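Local coordinates for protein thermotoga maritima TmcAL (Thermotoga maritima, PDB 5Y0T) that belongs to the HIGH nucleotidyl transferase family of the HUP clan and holds adenosine-5'-rp-alpha-thio-triphosphate in a pocket of its chain, at residues G63-L68 with T343-E348. Numbering follows the deposited sequence.
Sequences GVDVVL and TEKGRE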
loop_
_atom_site.group_PDB
_atom_site.type_symbol
_atom_site.label_atom_id
_atom_site.label_comp_id
_atom_site.label_asym_id
_atom_site.label_seq_id
_atom_site.Cartn_x
_atom_site.Cartn_y
_atom_site.Cartn_z
ATOM N N GLY A 63 20.239 -0.623 -32.684
ATOM C CA GLY A 63 21.643 -0.227 -32.765
ATOM C C GLY A 63 22.406 0.049 -31.475
ATOM O O GLY A 63 23.578 0.407 -31.524
ATOM N N VAL A 64 21.778 -0.147 -30.319
ATOM C CA VAL A 64 22.534 -0.123 -29.047
ATOM C C VAL A 64 23.270 -1.471 -28.807
ATOM O O VAL A 64 22.721 -2.534 -29.094
ATOM C CB VAL A 64 21.610 0.180 -27.842
ATOM C CG1 VAL A 64 22.402 0.109 -26.554
ATOM C CG2 VAL A 64 20.982 1.581 -27.980
ATOM N N ASP A 65 24.529 -1.430 -28.352
ATOM C CA ASP A 65 25.283 -2.669 -28.086
ATOM C C ASP A 65 25.028 -3.229 -26.697
ATOM O O ASP A 65 25.006 -4.441 -26.518
ATOM C CB ASP A 65 26.784 -2.449 -28.250
ATOM C CG ASP A 65 27.143 -2.005 -29.661
ATOM O OD1 ASP A 65 27.806 -0.965 -29.815
ATOM O OD2 ASP A 65 26.737 -2.690 -30.612
ATOM N N VAL A 66 24.932 -2.324 -25.721
ATOM C CA VAL A 66 24.704 -2.676 -24.309
ATOM C C VAL A 66 23.676 -1.733 -23.678
ATOM O O VAL A 66 23.781 -0.519 -23.818
ATOM C CB VAL A 66 26.007 -2.593 -23.478
ATOM C CG1 VAL A 66 25.769 -3.051 -22.018
ATOM C CG2 VAL A 66 27.151 -3.418 -24.146
ATOM N N VAL A 67 22.701 -2.296 -22.968
ATOM C CA VAL A 67 21.699 -1.498 -22.265
ATOM C C VAL A 67 21.875 -1.682 -20.761
ATOM O O VAL A 67 21.935 -2.810 -20.282
ATOM C CB VAL A 67 20.241 -1.882 -22.632
ATOM C CG1 VAL A 67 19.252 -1.040 -21.799
ATOM C CG2 VAL A 67 19.978 -1.676 -24.133
ATOM N N LEU A 68 21.978 -0.562 -20.053
ATOM C CA LEU A 68 22.100 -0.516 -18.594
ATOM C C LEU A 68 20.820 0.034 -18.000
ATOM O O LEU A 68 20.159 0.855 -18.627
ATOM C CB LEU A 68 23.268 0.376 -18.176
ATOM C CG LEU A 68 24.540 0.223 -19.010
ATOM C CD1 LEU A 68 25.617 1.248 -18.594
ATOM C CD2 LEU A 68 25.054 -1.186 -18.877
ATOM N N THR A 343 24.280 -7.178 -27.171
ATOM C CA THR A 343 24.410 -8.025 -28.341
ATOM C C THR A 343 25.712 -8.818 -28.356
ATOM O O THR A 343 26.609 -8.568 -27.566
ATOM C CB THR A 343 24.381 -7.202 -29.626
ATOM O OG1 THR A 343 25.536 -6.355 -29.653
ATOM C CG2 THR A 343 23.111 -6.352 -29.691
ATOM N N GLU A 344 25.833 -9.712 -29.326
ATOM C CA GLU A 344 27.082 -10.437 -29.547
ATOM C C GLU A 344 28.268 -9.479 -29.730
ATOM O O GLU A 344 29.361 -9.691 -29.186
ATOM C CB GLU A 344 26.947 -11.345 -30.760
ATOM C CG GLU A 344 28.177 -12.166 -31.026
ATOM C CD GLU A 344 27.982 -13.131 -32.162
ATOM O OE1 GLU A 344 26.824 -13.302 -32.608
ATOM O OE2 GLU A 344 28.992 -13.713 -32.603
ATOM N N LYS A 345 28.045 -8.422 -30.500
ATOM C CA LYS A 345 29.043 -7.369 -30.659
ATOM C C LYS A 345 29.297 -6.672 -29.318
ATOM O O LYS A 345 30.441 -6.385 -28.970
ATOM C CB LYS A 345 28.588 -6.344 -31.703
ATOM C CG LYS A 345 29.545 -5.151 -31.874
ATOM C CD LYS A 345 30.874 -5.599 -32.490
ATOM C CE LYS A 345 31.749 -4.398 -32.893
ATOM N NZ LYS A 345 33.068 -4.810 -33.484
ATOM N N GLY A 346 28.218 -6.407 -28.582
ATOM C CA GLY A 346 28.290 -5.806 -27.263
ATOM C C GLY A 346 29.189 -6.525 -26.272
ATOM O O GLY A 346 29.739 -5.886 -25.360
ATOM N N ARG A 347 29.344 -7.845 -26.434
ATOM C CA ARG A 347 30.249 -8.632 -25.584
ATOM C C ARG A 347 31.629 -8.013 -25.444
ATOM O O ARG A 347 32.227 -8.025 -24.363
ATOM C CB ARG A 347 30.463 -10.044 -26.148
ATOM C CG ARG A 347 29.289 -11.004 -26.031
ATOM C CD ARG A 347 29.686 -12.308 -26.757
ATOM N NE ARG A 347 28.712 -13.378 -26.575
ATOM C CZ ARG A 347 28.639 -14.452 -27.359
ATOM N NH1 ARG A 347 29.468 -14.580 -28.400
ATOM N NH2 ARG A 347 27.733 -15.396 -27.111
ATOM N N GLU A 348 32.143 -7.523 -26.567
ATOM C CA GLU A 348 33.483 -6.964 -26.634
ATOM C C GLU A 348 33.627 -5.765 -25.697
ATOM O O GLU A 348 34.626 -5.664 -24.979
ATOM C CB GLU A 348 33.825 -6.564 -28.074
ATOM C CG GLU A 348 33.772 -7.735 -29.062
ATOM C CD GLU A 348 33.762 -7.292 -30.518
ATOM O OE1 GLU A 348 33.923 -6.077 -30.784
ATOM O OE2 GLU A 348 33.590 -8.166 -31.399
HETATM O O HOH W 1 25.314 -4.442 -31.486
#
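Asp65 and Thr343 are joined by one direct backbone hydrogen bond. Thr343 N donates to Asp65 O at 2.9 Å, with an N-H...O angle of 157°. The methyl CG2 of Thr343 lies 3.9 Å from Val64 O. Gly346 brings its bare backbone close to Asp65. Gly346 CA is 3.6 Å from Asp65 O and also meets Asp65 CB. Beside this, the Val66 branch CG2 rests 3.8 Å from Gly346 O.

A water lies between Asp65 OD2 and Thr343 OG1. It bonds Thr343 OG1, 2.7 Å from the water oxygen; its approach to Asp65 OD2 is too short to be read with confidence. Thr343 OG1 stands between its own backbone N and carbonyl carbon (chi1 65°), which sets it to accept from Gly346 N. This is a capping bond of 2.9 Å in the turn that leads into the helix. The same hydroxyl thus serves the cap and the water. The Asp65 torsion (chi1 -60°) places the carboxylate beside the backbone N, with OD1 accepting from Thr33 N of strand 32-38. That bond is the firm hold on the carboxylate. Lys345 runs alongside Asp65, with its CG 3.9 Å from Asp65 OD2. Its chain bends at chi2, and NZ forms a salt bridge with Glu348 OE1, which also bonds Tyr32 OH.

Gly63 follows helix 52-61 with a Schellman motif. Strand 66-70 then runs between parallel strand 32-38 and antiparallel strand 337-343. Parallel strands 3-8, 32-38 and 66-70 with their helices fit the Rossmann-like core expected of the HUP clan; strand 337-343 is added from late in the chain. The contact lies at the end of the antiparallel pairing, where strand 337-343 gives way to helix 346-356. Val64 and Val67 pack on helix 52-61, while Val66 meets Phe342 of strand 337-343.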